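Local structure of fluvirucin B1 DH domain from module 1 (Actinomadura vulgaris, 6OBV) at residues A[107-120]-A[132-144]. The protein probably catalyses the loss of water from a beta-hydroxyacyl chain on its carrier protein, as the dehydratase domain of the first fluvirucin B1 polyketide synthase module. Numbering follows the deposited sequence.
Sequences LVIEGDEPVQLQVA and VAVHARTGQRPWT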
loop_
_atom_site.group_PDB
_atom_site.type_symbol
_atom_site.label_atom_id
_atom_site.label_comp_id
_atom_site.label_asym_id
_atom_site.label_seq_id
_atom_site.Cartn_x
_atom_site.Cartn_y
_atom_site.Cartn_z
ATOM N N LEU A 107 13.667 16.490 5.223
ATOM C CA LEU A 107 13.305 15.358 6.074
ATOM C C LEU A 107 14.389 15.236 7.133
ATOM O O LEU A 107 15.517 14.828 6.827
ATOM C CB LEU A 107 13.185 14.067 5.263
ATOM C CG LEU A 107 13.140 12.756 6.058
ATOM C CD1 LEU A 107 12.023 12.754 7.134
ATOM C CD2 LEU A 107 12.998 11.575 5.118
ATOM N N VAL A 108 14.061 15.642 8.361
ATOM C CA VAL A 108 14.957 15.501 9.502
ATOM C C VAL A 108 14.820 14.088 10.051
ATOM O O VAL A 108 13.701 13.592 10.250
ATOM C CB VAL A 108 14.624 16.544 10.586
ATOM C CG1 VAL A 108 15.269 16.178 11.899
ATOM C CG2 VAL A 108 15.055 17.937 10.167
ATOM N N ILE A 109 15.952 13.437 10.311
ATOM C CA ILE A 109 15.975 12.142 10.984
ATOM C C ILE A 109 16.291 12.380 12.447
ATOM O O ILE A 109 17.403 12.799 12.781
ATOM C CB ILE A 109 17.019 11.189 10.381
ATOM C CG1 ILE A 109 16.943 11.143 8.853
ATOM C CG2 ILE A 109 16.853 9.815 11.029
ATOM C CD1 ILE A 109 15.744 10.409 8.302
ATOM N N GLU A 110 15.346 12.074 13.329
ATOM C CA GLU A 110 15.508 12.360 14.751
ATOM C C GLU A 110 16.070 11.126 15.453
ATOM O O GLU A 110 15.326 10.216 15.825
ATOM C CB GLU A 110 14.179 12.796 15.360
ATOM C CG GLU A 110 14.331 13.616 16.633
ATOM C CD GLU A 110 15.264 14.814 16.456
ATOM O OE1 GLU A 110 14.987 15.669 15.581
ATOM O OE2 GLU A 110 16.271 14.898 17.203
ATOM N N GLY A 111 17.387 11.100 15.646
ATOM C CA GLY A 111 17.998 9.987 16.365
ATOM C C GLY A 111 17.833 8.690 15.593
ATOM O O GLY A 111 17.940 8.650 14.361
ATOM N N ASP A 112 17.557 7.610 16.326
ATOM C CA ASP A 112 17.332 6.294 15.731
ATOM C C ASP A 112 15.848 5.977 15.539
ATOM O O ASP A 112 15.487 4.809 15.348
ATOM C CB ASP A 112 18.000 5.205 16.579
ATOM C CG ASP A 112 17.401 5.094 17.968
ATOM O OD1 ASP A 112 16.623 5.988 18.371
ATOM O OD2 ASP A 112 17.700 4.098 18.658
ATOM N N GLU A 113 14.986 6.980 15.597
ATOM C CA GLU A 113 13.577 6.749 15.355
ATOM C C GLU A 113 13.366 6.308 13.910
ATOM O O GLU A 113 13.935 6.910 12.994
ATOM C CB GLU A 113 12.788 8.016 15.641
ATOM C CG GLU A 113 12.087 8.013 16.980
ATOM C CD GLU A 113 11.027 9.085 17.050
ATOM O OE1 GLU A 113 9.857 8.787 16.706
ATOM O OE2 GLU A 113 11.375 10.227 17.427
ATOM N N PRO A 114 12.571 5.271 13.662
ATOM C CA PRO A 114 12.316 4.855 12.281
ATOM C C PRO A 114 11.431 5.844 11.540
ATOM O O PRO A 114 10.627 6.569 12.129
ATOM C CB PRO A 114 11.619 3.506 12.447
ATOM C CG PRO A 114 10.973 3.595 13.744
ATOM C CD PRO A 114 11.901 4.395 14.626
ATOM N N VAL A 115 11.584 5.853 10.221
ATOM C CA VAL A 115 10.822 6.718 9.329
ATOM C C VAL A 115 10.061 5.849 8.340
ATOM O O VAL A 115 10.653 4.990 7.672
ATOM C CB VAL A 115 11.744 7.700 8.593
ATOM C CG1 VAL A 115 10.949 8.591 7.666
ATOM C CG2 VAL A 115 12.573 8.514 9.596
ATOM N N GLN A 116 8.748 6.071 8.251
ATOM C CA GLN A 116 7.932 5.428 7.229
ATOM C C GLN A 116 8.028 6.208 5.924
ATOM O O GLN A 116 7.911 7.435 5.922
ATOM C CB GLN A 116 6.473 5.357 7.680
ATOM C CG GLN A 116 6.222 4.389 8.804
ATOM C CD GLN A 116 4.742 4.246 9.091
ATOM O OE1 GLN A 116 3.954 5.194 8.893
ATOM N NE2 GLN A 116 4.343 3.054 9.539
ATOM N N LEU A 117 8.248 5.503 4.812
ATOM C CA LEU A 117 8.379 6.128 3.496
ATOM C C LEU A 117 7.221 5.700 2.611
ATOM O O LEU A 117 6.802 4.544 2.664
ATOM C CB LEU A 117 9.687 5.724 2.812
ATOM C CG LEU A 117 11.020 6.099 3.448
ATOM C CD1 LEU A 117 12.172 5.645 2.513
ATOM C CD2 LEU A 117 11.074 7.595 3.690
ATOM N N GLN A 118 6.714 6.619 1.786
ATOM C CA GLN A 118 5.737 6.252 0.763
ATOM C C GLN A 118 6.034 7.012 -0.516
ATOM O O GLN A 118 6.143 8.241 -0.497
ATOM C CB GLN A 118 4.295 6.545 1.192
ATOM C CG GLN A 118 3.547 5.360 1.730
ATOM C CD GLN A 118 2.046 5.589 1.775
ATOM O OE1 GLN A 118 1.463 6.157 0.853
ATOM N NE2 GLN A 118 1.418 5.156 2.855
ATOM N N VAL A 119 6.136 6.279 -1.621
ATOM C CA VAL A 119 6.393 6.836 -2.939
ATOM C C VAL A 119 5.151 6.576 -3.780
ATOM O O VAL A 119 4.831 5.423 -4.088
ATOM C CB VAL A 119 7.642 6.224 -3.596
ATOM C CG1 VAL A 119 7.923 6.931 -4.906
ATOM C CG2 VAL A 119 8.867 6.303 -2.663
ATOM N N ALA A 120 4.433 7.634 -4.135
ATOM C CA ALA A 120 3.198 7.502 -4.890
ATOM C C ALA A 120 3.450 7.858 -6.351
ATOM O O ALA A 120 4.118 8.852 -6.647
ATOM C CB ALA A 120 2.111 8.397 -4.298
ATOM N N VAL A 132 5.011 11.683 -9.596
ATOM C CA VAL A 132 5.592 10.951 -8.481
ATOM C C VAL A 132 5.701 11.920 -7.321
ATOM O O VAL A 132 5.841 13.131 -7.518
ATOM C CB VAL A 132 6.963 10.333 -8.838
ATOM C CG1 VAL A 132 7.976 11.416 -9.146
ATOM C CG2 VAL A 132 7.468 9.384 -7.725
ATOM N N ALA A 133 5.560 11.386 -6.108
ATOM C CA ALA A 133 5.641 12.155 -4.876
ATOM C C ALA A 133 6.238 11.250 -3.809
ATOM O O ALA A 133 6.006 10.044 -3.828
ATOM C CB ALA A 133 4.257 12.684 -4.446
ATOM N N VAL A 134 7.048 11.818 -2.908
ATOM C CA VAL A 134 7.594 11.077 -1.766
ATOM C C VAL A 134 7.073 11.723 -0.485
ATOM O O VAL A 134 7.257 12.927 -0.274
ATOM C CB VAL A 134 9.135 11.041 -1.762
ATOM C CG1 VAL A 134 9.646 10.152 -0.618
ATOM C CG2 VAL A 134 9.689 10.508 -3.076
ATOM N N HIS A 135 6.412 10.927 0.359
ATOM C CA HIS A 135 5.931 11.316 1.679
ATOM C C HIS A 135 6.683 10.549 2.765
ATOM O O HIS A 135 7.189 9.449 2.541
ATOM C CB HIS A 135 4.424 11.052 1.815
ATOM C CG HIS A 135 3.579 11.925 0.940
ATOM N ND1 HIS A 135 3.409 11.688 -0.410
ATOM C CD2 HIS A 135 2.870 13.044 1.219
ATOM C CE1 HIS A 135 2.625 12.616 -0.920
ATOM N NE2 HIS A 135 2.283 13.451 0.047
ATOM N N ALA A 136 6.736 11.128 3.960
ATOM C CA ALA A 136 7.415 10.465 5.062
ATOM C C ALA A 136 6.777 10.887 6.368
ATOM O O ALA A 136 6.155 11.952 6.473
ATOM C CB ALA A 136 8.923 10.780 5.078
ATOM N N ARG A 137 6.935 10.030 7.373
ATOM C CA ARG A 137 6.499 10.384 8.716
ATOM C C ARG A 137 7.190 9.470 9.712
ATOM O O ARG A 137 7.672 8.386 9.362
ATOM C CB ARG A 137 4.980 10.275 8.858
ATOM C CG ARG A 137 4.469 8.872 8.718
ATOM C CD ARG A 137 3.161 8.706 9.449
ATOM N NE ARG A 137 2.601 7.371 9.252
ATOM C CZ ARG A 137 1.309 7.079 9.374
ATOM N NH1 ARG A 137 0.443 8.030 9.690
ATOM N NH2 ARG A 137 0.881 5.836 9.170
ATOM N N THR A 138 7.264 9.942 10.958
ATOM C CA THR A 138 7.791 9.168 12.071
ATOM C C THR A 138 6.715 9.061 13.129
ATOM O O THR A 138 5.962 10.017 13.354
ATOM C CB THR A 138 9.040 9.803 12.695
ATOM O OG1 THR A 138 8.670 11.002 13.385
ATOM C CG2 THR A 138 10.045 10.149 11.643
ATOM N N GLY A 139 6.664 7.904 13.783
ATOM C CA GLY A 139 5.635 7.661 14.778
ATOM C C GLY A 139 4.258 7.912 14.206
ATOM O O GLY A 139 3.926 7.477 13.093
ATOM N N GLN A 140 3.448 8.649 14.959
ATOM C CA GLN A 140 2.077 8.962 14.581
ATOM C C GLN A 140 1.924 10.425 14.164
ATOM O O GLN A 140 0.857 11.024 14.332
ATOM C CB GLN A 140 1.127 8.613 15.728
ATOM C CG GLN A 140 1.750 8.765 17.111
ATOM C CD GLN A 140 0.838 8.267 18.218
ATOM O OE1 GLN A 140 -0.357 8.060 18.007
ATOM N NE2 GLN A 140 1.398 8.080 19.411
ATOM N N ARG A 141 2.986 11.014 13.631
ATOM C CA ARG A 141 2.907 12.344 13.058
ATOM C C ARG A 141 2.216 12.282 11.695
ATOM O O ARG A 141 2.137 11.216 11.078
ATOM C CB ARG A 141 4.310 12.938 12.934
ATOM C CG ARG A 141 4.584 14.131 13.853
ATOM C CD ARG A 141 5.319 13.719 15.114
ATOM N NE ARG A 141 6.648 13.174 14.835
ATOM C CZ ARG A 141 7.773 13.888 14.836
ATOM N NH1 ARG A 141 7.740 15.190 15.101
ATOM N NH2 ARG A 141 8.935 13.299 14.573
ATOM N N PRO A 142 1.675 13.401 11.214
ATOM C CA PRO A 142 1.126 13.417 9.851
ATOM C C PRO A 142 2.213 13.273 8.801
ATOM O O PRO A 142 3.353 13.708 8.982
ATOM C CB PRO A 142 0.451 14.791 9.756
ATOM C CG PRO A 142 1.180 15.625 10.759
ATOM C CD PRO A 142 1.443 14.683 11.903
ATOM N N TRP A 143 1.844 12.632 7.697
ATOM C CA TRP A 143 2.709 12.574 6.530
ATOM C C TRP A 143 3.081 13.974 6.059
ATOM O O TRP A 143 2.260 14.901 6.072
ATOM C CB TRP A 143 2.023 11.830 5.386
ATOM C CG TRP A 143 1.739 10.382 5.630
ATOM C CD1 TRP A 143 0.570 9.845 6.064
ATOM C CD2 TRP A 143 2.637 9.282 5.431
ATOM N NE1 TRP A 143 0.682 8.481 6.151
ATOM C CE2 TRP A 143 1.941 8.111 5.761
ATOM C CE3 TRP A 143 3.959 9.180 5.005
ATOM C CZ2 TRP A 143 2.525 6.851 5.693
ATOM C CZ3 TRP A 143 4.541 7.922 4.920
ATOM C CH2 TRP A 143 3.822 6.774 5.267
ATOM N N THR A 144 4.331 14.115 5.637
ATOM C CA THR A 144 4.843 15.329 5.017
ATOM C C THR A 144 5.336 14.963 3.631
ATOM O O THR A 144 6.047 13.964 3.470
ATOM C CB THR A 144 5.980 15.932 5.842
ATOM O OG1 THR A 144 5.485 16.259 7.140
ATOM C CG2 THR A 144 6.555 17.203 5.175
#
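Gln116, Gln118, His135 and Arg137 share one face of this contact, and Trp143 packs against it. Arg137 NE gives a nearly straight bond to Gln116 OE1 (2.6 Å, 163°), which lies in the guanidinium plane; NH2 adds a weak one to the same oxygen. Amide and guanidinium lie nearly coplanar. Arg137 CG sits between its backbone N and carbonyl carbon (chi1 65°), and from there the extended chain brings NE to the amide. The indole packs on Arg137: CG lies over its centre, 3.6 Å above the ring plane, and Trp143 NE1 lies over the guanidinium, with Gln116 CB beside CH2. Gln118 crosses the ring at about a right angle, its NE2 3.5 Å from Trp143 CZ2. Gln118 and Arg137 are long enough to reach Glu45 of the second subunit, NE2 bonding its carbonyl and NH1 its carboxylate.

The backbones form the antiparallel hairpin of strands 115-121 and 130-137, part of the N-terminal hotdog sheet of the double-hotdog fold, which wraps round helix 79-92. Paired bonds link Gln116 with Arg137, Gln118 with His135 and Ala120 with Ala133; His135 N to Gln118 O is the straightest (172°).

The other face is apolar and turns to that helix. Small Ala136 takes Val115 CG1 (3.9 Å from its CB) and Leu117 CD2, and Val119 CG1 meets Val132 CG2 at 3.8 Å. Where strand 115-121 begins, methyls Val115 CG2 and Thr138 CG2 touch at 3.6 Å; Thr138 then opens a type II' turn to Arg141, in which Gly139 readily adopts the positive phi.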